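Long-range contacts in 3-oxo-glucose-6-phosphate:glutamate aminotransferase (Bacillus subtilis subsp. subtilis, PDB 4K2I), which catalyses the reversible pyridoxal phosphate-dependent transfer of an amino group from glutamate to 3-dehydro-glucose 6-phosphate, giving kanosamine 6-phosphate on the route to antibiotics: residues R64-V69 with Q426-E431; I168-N173 with D182-A187; E223-G228 with T241-N246; F274-F279 with G292-M297. All coordinates share one frame; numbering follows the deposited sequence.

Contact 1. Residues R64-V69 with Q426-E431; sequences REISKV and QDRVME
Arg428 reaches from the helix of 426-431 to the extended loop 64-69 and accounts for most of the contact through two different parts of its side chain. The polar part is its guanidinium group, which lies flat against the carbonyl of Ile66: the oxygen sits over the centre of one face, with Ile66 O 3.4 Å from Arg428 CZ. Placed above the plane, that oxygen cannot take an N-H from the group, so the attraction is at most electrostatic, between a partly negative oxygen and a delocalised positive charge. The hydrogen bonding of Arg428 is directed elsewhere, its NE donating to the carbonyl of Phe373.

The apolar part is the arginine stem. CG stands anti to the backbone N (chi1 176°), and a bend at chi2, 85°, brings the guanidinium over the Ile66 oxygen. Arg428 CG meets two branches: Val69 CG2 at 4.0 Å and Ile66 CG2 at 4.2 Å. The side chains of Ile66 and Arg428 run antiparallel, each alongside the other. At the next helix residue, Val429, the two valines meet nearly perpendicular, Val69 CG1 resting 3.9 Å from Val429 CG2; compact beta-branched residues suit this buried end, while the longer arginine can span from helix to loop at the more exposed end. Backbone bonds from Val69 to Gly374 and Gln376 fasten the loop beside the helix. A long aliphatic stem carrying a flat cation thus serves two surroundings at once, and across these segments the loop is held by apolar packing and probably a charge-dipole attraction, without directional bonds.

Contact 2. Residues I168-N173 with D182-A187; sequences IYVDIN and DKIEEA
At the outermost strand of the large mixed sheet, where strand 166-169 runs out into a loop, residues 182-187 pack on one face of the sheet; they are part of the connection leading from that strand to strand 192-195. Val170 is the central residue, and its two methyl groups divide the work. Val170 CG1 packs on Lys183 CB at 3.6 Å and more loosely on Ile184 CG1 at 4.3 Å, while Val170 CG2 lies 3.5 Å from Ala187 CB and also close to the carbonyl oxygen of Lys183. Alanine suits its place because so short a side chain lets the valine come this near, and the same Ala187 CB also touches Ile168 CG2, at 4.0 Å.

Of the Lys183 side chain only the stem takes part. Its CB faces the valine, but the bend at chi2 (-78°) carries the amine off, and CG grazes Asp171 CB. The carboxylate of Asp171 is engaged elsewhere, by the hydroxyl of Thr405 and the backbone N of His404.

Around this apolar patch, Ile184 turns to Ile210 and Ile213 of helix 207-217, Ala187 touches Ile147 of strand 145-148, and Ile168 is hydrogen-bonded through its backbone to Val146 and Met148 of that same strand.

Contact 3. Residues E223-G228 with T241-N246; sequences EDACQG and TTLSFN. With PMP (4'-deoxy-4'-aminopyridoxal-5'-phosphate), chain M.
Thr241 OG1 donates to Glu223 OE1 at 2.6 Å, OE1 accepting with its anti lone pair, away from the other oxygen. Glu223 CG sits between its backbone N and carbonyl carbon (chi1 62°), which lays the extended chain side by side with Thr241; the second oxygen, OE2, is held by His199. Glu223 O is gripped twice by Thr242: its backbone N approaches nearly along the carbonyl axis at 3.1 Å, and its OG1 comes from a more bent direction at 2.9 Å. A weak bond from Ala225 N to Thr242 O continues the parallel pairing of strands 220-224 and 240-244.

At the carboxyl ends of the two strands both segments face the cofactor. Asp224 OD2 lies 2.7 Å from N1 of the PMP, while its OD1 accepts from Cys226 N in an Asx turn and Thr156 holds OD2, so the carboxylate is fixed beside the pyridine nitrogen. Gln227 NE2 donates to O3, Ser244 OG lies 2.6 Å from O2P as its donor, and in the conformer modelled here Asn246 ND2 donates to O3P.

Apolar contacts lie around these bonds. Cys226 CB wedges between Ser244 CB, 3.6 Å away, and the pyridine ring, and small Ala225 lets Leu243 CD2 pack against it. An aspartate at the carboxyl end of a parallel strand, facing the pyridine nitrogen, is a hallmark of fold-type I PLP enzymes, to which the DegT/DnrJ/EryC1 aminotransferases belong.

Contact 4. Residues F274-F279 with G292-M297; sequences FSYHGF and GFNSKM. With PMP (4'-deoxy-4'-aminopyridoxal-5'-phosphate), chain C.
Asn294 and His277 lie side by side where 274-279 and 292-297 meet, close to the cofactor of the other subunit, in an element of the dimeric fold-type I aminotransferase site. Asn294 CB packs 3.8 Å from His277 NE2, the amide and imidazole planes 35° apart. With CG anti to the backbone N (chi1 -172°), the asparagine amide extends to the phosphate, where ND2 donates to O1P of the PMP at 2.7 Å; Ser244 and Thr128 of the second subunit hold the same cofactor. The ring of Tyr276, a substrate-binding residue itself beside His277, brings its edge to Asn294 OD1.

Three backbone bonds fix these side chains. Phe293 N gives to Phe274 O at 2.8 Å, Ser295 N to Ser275 O at 2.9 Å, and His277 N to Phe293 O, the last in the carbonyl plane. They join the end of helix 265-275 to 292-297 and pair Tyr276 with Asn294 in a single bridge. Tyr276 also opens a type I' turn to Phe279, with His277 and Gly278 both at positive phi; Gly292 is pressed so closely on this turn that a CB would collide with Gly278 N.

Farther out, the Lys296 stem covers Ser275 and Tyr276, Lys296 CD standing 4.0 Å from Tyr276 CB, and the His277 ring meets Phe153 of the second subunit edge-to-face. Beneath that imidazole, Phe293 O lies over the centre of one face, 3.7 Å from its plane.

In the fold
Contacts 3 and 4 serve one kind of active site, though not the same copy within a chain: 223-228 with 241-246 hold the PMP of their own subunit, while Asn294 of contact 4 reaches the PMP of the partner, so each site of the homodimer is built from both chains. Their centres lie 19 Å apart, nearest atoms about 5 Å. Contact 2 shares the large sheet with contact 3, at the sheet's edge, with centres 21 Å apart, and is away from the cofactor. Contact 1 joins the N-terminal region to the C-terminal helix 423-438; its centre is 47 Å from that of contact 4, on the opposite side of the chain's centre.

Contact 1. Residues R64-V69 with Q426-E431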
# COMPACT_ATOMS: atom_id res chain seq x y z
N ARG B 64 28.00 -23.31 20.90
CA ARG B 64 26.75 -23.81 20.33
C ARG B 64 27.02 -24.30 18.90
O ARG B 64 27.48 -23.54 18.05
CB ARG B 64 25.66 -22.74 20.37
CG ARG B 64 24.30 -23.21 19.89
CD ARG B 64 23.25 -22.11 20.02
NE ARG B 64 23.46 -20.99 19.10
CZ ARG B 64 22.93 -20.90 17.88
NH1 ARG B 64 22.16 -21.87 17.40
NH2 ARG B 64 23.17 -19.82 17.13
N GLU B 65 26.74 -25.57 18.65
CA GLU B 65 27.05 -26.15 17.35
C GLU B 65 26.19 -25.53 16.26
O GLU B 65 25.00 -25.35 16.43
CB GLU B 65 26.90 -27.67 17.35
CG GLU B 65 27.51 -28.30 16.11
CD GLU B 65 27.29 -29.81 16.01
OE1 GLU B 65 28.21 -30.49 15.52
OE2 GLU B 65 26.19 -30.30 16.39
N ILE B 66 26.82 -25.19 15.15
CA ILE B 66 26.09 -24.62 14.04
C ILE B 66 26.32 -25.40 12.77
O ILE B 66 27.46 -25.53 12.31
CB ILE B 66 26.46 -23.15 13.87
CG1 ILE B 66 25.86 -22.38 15.03
CG2 ILE B 66 25.93 -22.60 12.53
CD1 ILE B 66 26.38 -21.07 15.12
N SER B 67 25.24 -25.91 12.20
CA SER B 67 25.31 -26.70 10.97
C SER B 67 24.78 -25.96 9.73
O SER B 67 25.17 -26.27 8.61
CB SER B 67 24.56 -28.01 11.15
OG SER B 67 23.19 -27.75 11.37
N LYS B 68 23.88 -25.01 9.94
CA LYS B 68 23.36 -24.18 8.85
C LYS B 68 23.42 -22.71 9.23
O LYS B 68 23.23 -22.37 10.40
CB LYS B 68 21.90 -24.53 8.53
CG LYS B 68 21.62 -25.99 8.23
CD LYS B 68 20.15 -26.18 7.87
CE LYS B 68 19.81 -27.64 7.61
NZ LYS B 68 18.39 -27.81 7.18
N VAL B 69 23.68 -21.85 8.25
CA VAL B 69 23.56 -20.41 8.46
C VAL B 69 22.74 -19.81 7.32
O VAL B 69 23.26 -19.56 6.23
CB VAL B 69 24.93 -19.70 8.57
CG1 VAL B 69 24.75 -18.22 8.80
CG2 VAL B 69 25.73 -20.29 9.71
N GLN B 426 28.25 -16.17 12.84
CA GLN B 426 29.22 -15.39 12.12
C GLN B 426 30.59 -16.08 12.09
O GLN B 426 31.26 -16.07 11.06
CB GLN B 426 29.35 -13.98 12.70
CG GLN B 426 30.23 -13.08 11.86
CD GLN B 426 30.36 -11.69 12.45
OE1 GLN B 426 30.61 -11.54 13.64
NE2 GLN B 426 30.16 -10.67 11.61
N ASP B 427 30.99 -16.68 13.22
CA ASP B 427 32.23 -17.47 13.26
C ASP B 427 32.24 -18.50 12.14
O ASP B 427 33.21 -18.61 11.37
CB ASP B 427 32.41 -18.16 14.61
CG ASP B 427 32.66 -17.18 15.74
OD1 ASP B 427 33.01 -16.01 15.47
OD2 ASP B 427 32.52 -17.58 16.91
N ARG B 428 31.14 -19.25 12.04
CA ARG B 428 30.97 -20.27 11.02
C ARG B 428 31.12 -19.69 9.61
O ARG B 428 31.84 -20.24 8.77
CB ARG B 428 29.61 -20.95 11.18
CG ARG B 428 29.28 -21.98 10.12
CD ARG B 428 29.88 -23.32 10.46
NE ARG B 428 29.41 -24.42 9.62
CZ ARG B 428 29.78 -25.69 9.81
NH1 ARG B 428 30.61 -25.98 10.80
NH2 ARG B 428 29.34 -26.66 9.02
N VAL B 429 30.45 -18.56 9.35
CA VAL B 429 30.62 -17.88 8.07
C VAL B 429 32.08 -17.57 7.76
O VAL B 429 32.58 -17.86 6.67
CB VAL B 429 29.80 -16.57 8.00
CG1 VAL B 429 30.11 -15.83 6.71
CG2 VAL B 429 28.31 -16.85 8.13
N MET B 430 32.79 -17.01 8.73
CA MET B 430 34.15 -16.56 8.49
C MET B 430 35.11 -17.73 8.31
O MET B 430 35.96 -17.71 7.42
CB MET B 430 34.59 -15.62 9.61
CG MET B 430 33.73 -14.37 9.71
SD MET B 430 34.32 -13.13 10.88
CE MET B 430 34.08 -13.99 12.43
N GLU B 431 34.96 -18.76 9.15
CA GLU B 431 35.77 -19.98 9.07
C GLU B 431 35.60 -20.65 7.72
O GLU B 431 36.57 -21.03 7.08
CB GLU B 431 35.38 -20.96 10.18
CG GLU B 431 35.73 -20.49 11.58
CD GLU B 431 34.82 -21.08 12.66
OE1 GLU B 431 33.92 -21.89 12.34
OE2 GLU B 431 34.99 -20.71 13.85

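Contact 2. Residues I168-N173 with D182-A187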
# COMPACT_ATOMS: atom_id res chain seq x y z
N ILE B 168 18.75 7.33 -17.28
CA ILE B 168 20.01 7.46 -17.99
C ILE B 168 21.06 6.87 -17.06
O ILE B 168 21.36 7.45 -16.03
CB ILE B 168 20.30 8.94 -18.33
CG1 ILE B 168 19.27 9.47 -19.34
CG2 ILE B 168 21.72 9.12 -18.87
CD1 ILE B 168 19.35 8.82 -20.72
N TYR B 169 21.57 5.69 -17.40
CA TYR B 169 22.48 4.98 -16.51
C TYR B 169 23.92 5.47 -16.62
O TYR B 169 24.41 5.78 -17.71
CB TYR B 169 22.39 3.46 -16.72
CG TYR B 169 20.98 2.95 -16.49
CD1 TYR B 169 20.45 2.88 -15.20
CD2 TYR B 169 20.17 2.62 -17.56
CE1 TYR B 169 19.15 2.47 -14.99
CE2 TYR B 169 18.87 2.19 -17.35
CZ TYR B 169 18.36 2.12 -16.07
OH TYR B 169 17.08 1.69 -15.87
N VAL B 170 24.58 5.52 -15.46
CA VAL B 170 25.93 6.01 -15.33
C VAL B 170 26.70 5.08 -14.38
O VAL B 170 26.11 4.52 -13.46
CB VAL B 170 25.89 7.48 -14.84
CG1 VAL B 170 27.01 7.81 -13.86
CG2 VAL B 170 25.89 8.42 -16.02
N ASP B 171 27.99 4.89 -14.63
CA ASP B 171 28.83 3.94 -13.88
C ASP B 171 28.96 4.28 -12.39
O ASP B 171 28.85 5.45 -11.98
CB ASP B 171 30.24 3.90 -14.48
CG ASP B 171 30.73 2.49 -14.75
OD1 ASP B 171 30.08 1.51 -14.30
OD2 ASP B 171 31.78 2.36 -15.41
N ILE B 172 29.24 3.25 -11.60
CA ILE B 172 29.45 3.42 -10.17
C ILE B 172 30.92 3.49 -9.82
O ILE B 172 31.79 3.14 -10.63
CB ILE B 172 28.90 2.21 -9.39
CG1 ILE B 172 29.58 0.92 -9.86
CG2 ILE B 172 27.40 2.13 -9.52
CD1 ILE B 172 29.35 -0.27 -8.96
N ASN B 173 31.21 3.94 -8.61
CA ASN B 173 32.50 3.68 -8.01
C ASN B 173 32.56 2.20 -7.61
O ASN B 173 31.73 1.74 -6.83
CB ASN B 173 32.70 4.60 -6.80
CG ASN B 173 34.02 4.36 -6.10
OD1 ASN B 173 34.34 3.23 -5.73
ND2 ASN B 173 34.78 5.43 -5.90
N ASP B 182 31.99 11.46 -10.72
CA ASP B 182 32.85 11.85 -11.83
C ASP B 182 32.40 11.35 -13.20
O ASP B 182 33.01 11.67 -14.21
CB ASP B 182 34.30 11.45 -11.56
CG ASP B 182 34.98 12.39 -10.59
OD1 ASP B 182 34.67 13.60 -10.62
OD2 ASP B 182 35.82 11.92 -9.79
N LYS B 183 31.31 10.58 -13.24
CA LYS B 183 30.75 10.10 -14.51
C LYS B 183 29.43 10.78 -14.83
O LYS B 183 28.83 10.54 -15.87
CB LYS B 183 30.52 8.59 -14.46
CG LYS B 183 31.79 7.75 -14.26
CD LYS B 183 32.57 7.62 -15.56
CE LYS B 183 33.78 6.72 -15.36
NZ LYS B 183 34.60 6.57 -16.59
N ILE B 184 28.97 11.63 -13.91
CA ILE B 184 27.63 12.21 -14.02
C ILE B 184 27.55 13.30 -15.08
O ILE B 184 26.66 13.28 -15.93
CB ILE B 184 27.13 12.72 -12.65
CG1 ILE B 184 26.78 11.54 -11.74
CG2 ILE B 184 25.92 13.64 -12.80
CD1 ILE B 184 26.33 11.94 -10.33
N GLU B 185 28.49 14.25 -15.02
CA GLU B 185 28.52 15.37 -15.95
C GLU B 185 28.50 14.93 -17.43
O GLU B 185 27.80 15.54 -18.24
CB GLU B 185 29.72 16.27 -15.68
CG GLU B 185 29.81 17.44 -16.63
CD GLU B 185 30.75 18.53 -16.15
OE1 GLU B 185 31.73 18.21 -15.43
OE2 GLU B 185 30.51 19.71 -16.50
N GLU B 186 29.26 13.89 -17.75
CA GLU B 186 29.27 13.31 -19.09
C GLU B 186 27.87 13.06 -19.65
O GLU B 186 27.64 13.25 -20.84
CB GLU B 186 30.00 11.95 -19.08
CG GLU B 186 31.51 12.01 -19.11
CD GLU B 186 32.14 10.68 -18.69
OE1 GLU B 186 31.65 9.60 -19.14
OE2 GLU B 186 33.13 10.73 -17.91
N ALA B 187 26.96 12.61 -18.80
CA ALA B 187 25.66 12.09 -19.25
C ALA B 187 24.59 13.15 -19.35
O ALA B 187 23.47 12.87 -19.80
CB ALA B 187 25.20 10.98 -18.33

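Contact 3. Residues E223-G228 with T241-N246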
# COMPACT_ATOMS: atom_id res chain seq x y z
N GLU B 223 17.06 11.55 -3.60
CA GLU B 223 17.91 10.41 -3.26
C GLU B 223 17.09 9.21 -2.82
O GLU B 223 16.08 9.32 -2.12
CB GLU B 223 18.93 10.78 -2.18
CG GLU B 223 18.30 11.20 -0.88
CD GLU B 223 19.32 11.69 0.12
OE1 GLU B 223 18.87 12.33 1.10
OE2 GLU B 223 20.54 11.42 -0.04
N ASP B 224 17.53 8.04 -3.28
CA ASP B 224 16.94 6.79 -2.86
C ASP B 224 17.72 6.32 -1.65
O ASP B 224 18.77 5.68 -1.78
CB ASP B 224 17.00 5.76 -4.00
CG ASP B 224 16.39 4.41 -3.62
OD1 ASP B 224 16.11 4.19 -2.42
OD2 ASP B 224 16.20 3.57 -4.52
N ALA B 225 17.20 6.63 -0.46
CA ALA B 225 17.81 6.21 0.79
C ALA B 225 17.00 5.09 1.42
O ALA B 225 16.98 4.93 2.64
CB ALA B 225 17.90 7.39 1.75
N CYS B 226 16.32 4.31 0.59
CA CYS B 226 15.47 3.25 1.11
C CYS B 226 16.21 2.24 1.98
O CYS B 226 15.61 1.63 2.87
CB CYS B 226 14.66 2.59 -0.01
SG CYS B 226 13.43 3.75 -0.68
N GLN B 227 17.52 2.08 1.77
CA GLN B 227 18.31 1.19 2.62
C GLN B 227 19.21 1.95 3.60
O GLN B 227 20.07 1.36 4.25
CB GLN B 227 19.18 0.25 1.76
CG GLN B 227 18.37 -0.57 0.75
CD GLN B 227 19.22 -1.50 -0.08
OE1 GLN B 227 20.45 -1.44 -0.06
NE2 GLN B 227 18.57 -2.38 -0.82
N GLY B 228 19.04 3.27 3.71
CA GLY B 228 19.99 4.06 4.46
C GLY B 228 19.50 4.77 5.72
O GLY B 228 20.14 5.73 6.15
N THR B 241 14.34 13.36 0.03
CA THR B 241 14.84 12.08 0.51
C THR B 241 13.71 11.04 0.57
O THR B 241 12.62 11.34 1.05
CB THR B 241 15.45 12.21 1.92
OG1 THR B 241 16.51 13.17 1.90
CG2 THR B 241 15.97 10.84 2.40
N THR B 242 13.96 9.83 0.08
CA THR B 242 12.96 8.77 0.14
C THR B 242 13.44 7.62 1.02
O THR B 242 14.60 7.25 0.98
CB THR B 242 12.59 8.23 -1.27
OG1 THR B 242 13.74 7.64 -1.89
CG2 THR B 242 12.07 9.36 -2.15
N LEU B 243 12.51 7.06 1.79
CA LEU B 243 12.80 5.96 2.70
C LEU B 243 11.82 4.83 2.43
O LEU B 243 10.72 5.06 1.93
CB LEU B 243 12.66 6.41 4.16
CG LEU B 243 13.66 7.46 4.67
CD1 LEU B 243 13.26 7.97 6.04
CD2 LEU B 243 15.08 6.90 4.70
N SER B 244 12.23 3.60 2.74
CA SER B 244 11.34 2.45 2.79
C SER B 244 11.26 1.90 4.22
O SER B 244 12.28 1.88 4.92
CB SER B 244 11.84 1.33 1.89
OG SER B 244 11.13 0.14 2.17
N PHE B 245 10.07 1.47 4.63
CA PHE B 245 9.89 0.82 5.94
C PHE B 245 9.38 -0.61 5.76
O PHE B 245 8.66 -1.14 6.61
CB PHE B 245 8.93 1.62 6.84
CG PHE B 245 9.31 3.08 6.99
CD1 PHE B 245 10.55 3.43 7.48
CD2 PHE B 245 8.41 4.08 6.65
CE1 PHE B 245 10.91 4.77 7.61
CE2 PHE B 245 8.76 5.42 6.78
CZ PHE B 245 10.02 5.76 7.25
N ASN B 246 9.72 -1.24 4.63
CA ASN B 246 9.32 -2.62 4.46
C ASN B 246 10.02 -3.49 5.52
O ASN B 246 11.04 -3.06 6.09
CB ASN B 246 9.44 -3.10 2.98
CG ASN B 246 10.82 -3.60 2.58
OD1 ASN B 246 11.60 -4.11 3.38
ND2 ASN B 246 11.11 -3.50 1.29
N1 PMP M . 15.06 1.33 -3.41
C2 PMP M . 15.89 0.38 -2.86
C2A PMP M . 17.38 0.57 -2.97
C3 PMP M . 15.30 -0.73 -2.21
O3 PMP M . 16.04 -1.72 -1.63
C4 PMP M . 13.92 -0.86 -2.14
C4A PMP M . 13.31 -2.08 -1.43
N4A PMP M . 14.16 -3.28 -1.48
C5 PMP M . 13.11 0.14 -2.72
C6 PMP M . 13.70 1.22 -3.35
C5A PMP M . 11.61 0.08 -2.69
O4P PMP M . 11.14 0.17 -1.38
P PMP M . 9.70 -0.44 -1.00
O1P PMP M . 8.73 -0.12 -2.12
O2P PMP M . 9.24 0.11 0.35
O3P PMP M . 9.84 -1.98 -0.99

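Contact 4. Residues F274-F279 with G292-M297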
# COMPACT_ATOMS: atom_id res chain seq x y z
N PHE B 274 -0.21 14.56 -4.52
CA PHE B 274 -0.00 13.34 -5.30
C PHE B 274 -0.27 12.08 -4.47
O PHE B 274 -0.69 11.06 -5.02
CB PHE B 274 1.41 13.28 -5.92
CG PHE B 274 1.52 13.99 -7.25
CD1 PHE B 274 0.93 13.46 -8.39
CD2 PHE B 274 2.23 15.19 -7.35
CE1 PHE B 274 1.03 14.11 -9.61
CE2 PHE B 274 2.33 15.84 -8.57
CZ PHE B 274 1.73 15.30 -9.71
N SER B 275 -0.05 12.15 -3.17
CA SER B 275 -0.16 10.97 -2.31
C SER B 275 -1.61 10.62 -2.05
O SER B 275 -1.94 9.52 -1.61
CB SER B 275 0.56 11.19 -0.97
OG SER B 275 -0.24 11.98 -0.09
N TYR B 276 -2.50 11.58 -2.29
CA TYR B 276 -3.91 11.35 -2.00
C TYR B 276 -4.83 11.98 -3.05
O TYR B 276 -5.44 13.03 -2.82
CB TYR B 276 -4.25 11.81 -0.58
CG TYR B 276 -5.58 11.29 -0.11
CD1 TYR B 276 -5.83 9.92 -0.08
CD2 TYR B 276 -6.59 12.15 0.29
CE1 TYR B 276 -7.05 9.43 0.35
CE2 TYR B 276 -7.82 11.67 0.72
CZ TYR B 276 -8.04 10.30 0.74
OH TYR B 276 -9.25 9.79 1.15
N HIS B 277 -4.88 11.34 -4.23
CA HIS B 277 -5.89 11.59 -5.26
C HIS B 277 -5.88 12.98 -5.91
O HIS B 277 -6.83 13.33 -6.60
CB HIS B 277 -7.29 11.30 -4.72
CG HIS B 277 -7.52 9.85 -4.43
ND1 HIS B 277 -7.47 8.89 -5.42
CD2 HIS B 277 -7.77 9.20 -3.28
CE1 HIS B 277 -7.69 7.70 -4.88
NE2 HIS B 277 -7.88 7.86 -3.58
N GLY B 278 -4.83 13.76 -5.68
CA GLY B 278 -4.76 15.11 -6.22
C GLY B 278 -5.65 16.08 -5.47
O GLY B 278 -5.92 17.18 -5.95
N PHE B 279 -6.12 15.68 -4.29
CA PHE B 279 -6.99 16.52 -3.49
C PHE B 279 -6.23 17.67 -2.86
O PHE B 279 -5.05 17.53 -2.51
CB PHE B 279 -7.65 15.71 -2.36
CG PHE B 279 -8.65 14.68 -2.82
CD1 PHE B 279 -9.23 14.75 -4.08
CD2 PHE B 279 -9.02 13.64 -1.97
CE1 PHE B 279 -10.16 13.79 -4.48
CE2 PHE B 279 -9.95 12.67 -2.36
CZ PHE B 279 -10.52 12.74 -3.62
N GLY B 292 -3.99 12.07 -8.77
CA GLY B 292 -3.10 11.59 -7.73
C GLY B 292 -3.33 10.12 -7.47
O GLY B 292 -4.13 9.47 -8.16
N PHE B 293 -2.63 9.59 -6.48
CA PHE B 293 -2.68 8.18 -6.18
C PHE B 293 -3.38 7.95 -4.85
O PHE B 293 -3.88 8.89 -4.23
CB PHE B 293 -1.27 7.59 -6.15
CG PHE B 293 -0.49 7.81 -7.43
CD1 PHE B 293 -0.59 6.92 -8.48
CD2 PHE B 293 0.37 8.90 -7.56
CE1 PHE B 293 0.13 7.12 -9.66
CE2 PHE B 293 1.09 9.11 -8.73
CZ PHE B 293 0.97 8.22 -9.78
N ASN B 294 -3.42 6.69 -4.42
CA ASN B 294 -3.91 6.35 -3.10
C ASN B 294 -2.72 5.75 -2.38
O ASN B 294 -2.64 4.53 -2.21
CB ASN B 294 -5.05 5.35 -3.19
CG ASN B 294 -5.71 5.10 -1.85
OD1 ASN B 294 -5.40 5.78 -0.87
ND2 ASN B 294 -6.61 4.13 -1.79
N SER B 295 -1.80 6.61 -1.98
CA SER B 295 -0.50 6.13 -1.55
C SER B 295 0.04 6.69 -0.25
O SER B 295 1.25 6.74 -0.07
CB SER B 295 0.54 6.34 -2.65
OG SER B 295 0.22 5.54 -3.77
N LYS B 296 -0.84 7.09 0.66
CA LYS B 296 -0.42 7.40 2.03
C LYS B 296 -0.15 6.10 2.81
O LYS B 296 -0.75 5.06 2.51
CB LYS B 296 -1.49 8.21 2.76
CG LYS B 296 -1.86 9.55 2.12
CD LYS B 296 -2.97 10.23 2.90
CE LYS B 296 -2.47 10.73 4.25
NZ LYS B 296 -3.58 11.10 5.17
N MET B 297 0.72 6.15 3.81
CA MET B 297 0.88 5.04 4.75
C MET B 297 -0.42 4.87 5.56
O MET B 297 -1.15 5.85 5.77
CB MET B 297 2.07 5.34 5.67
CG MET B 297 2.40 4.26 6.68
SD MET B 297 3.85 4.76 7.64
CE MET B 297 4.14 3.31 8.66
N1 PMP C . -13.97 3.22 -6.81
C2 PMP C . -14.98 3.56 -5.92
C2A PMP C . -16.41 3.68 -6.41
C3 PMP C . -14.67 3.79 -4.57
O3 PMP C . -15.66 4.13 -3.69
C4 PMP C . -13.35 3.68 -4.13
C4A PMP C . -13.02 3.94 -2.66
N4A PMP C . -13.90 4.95 -2.05
C5 PMP C . -12.35 3.34 -5.05
C6 PMP C . -12.68 3.12 -6.38
C5A PMP C . -10.91 3.21 -4.64
O4P PMP C . -10.73 2.15 -3.73
P PMP C . -9.49 2.15 -2.70
O1P PMP C . -8.23 2.64 -3.37
O2P PMP C . -9.32 0.74 -2.12
O3P PMP C . -9.83 3.18 -1.61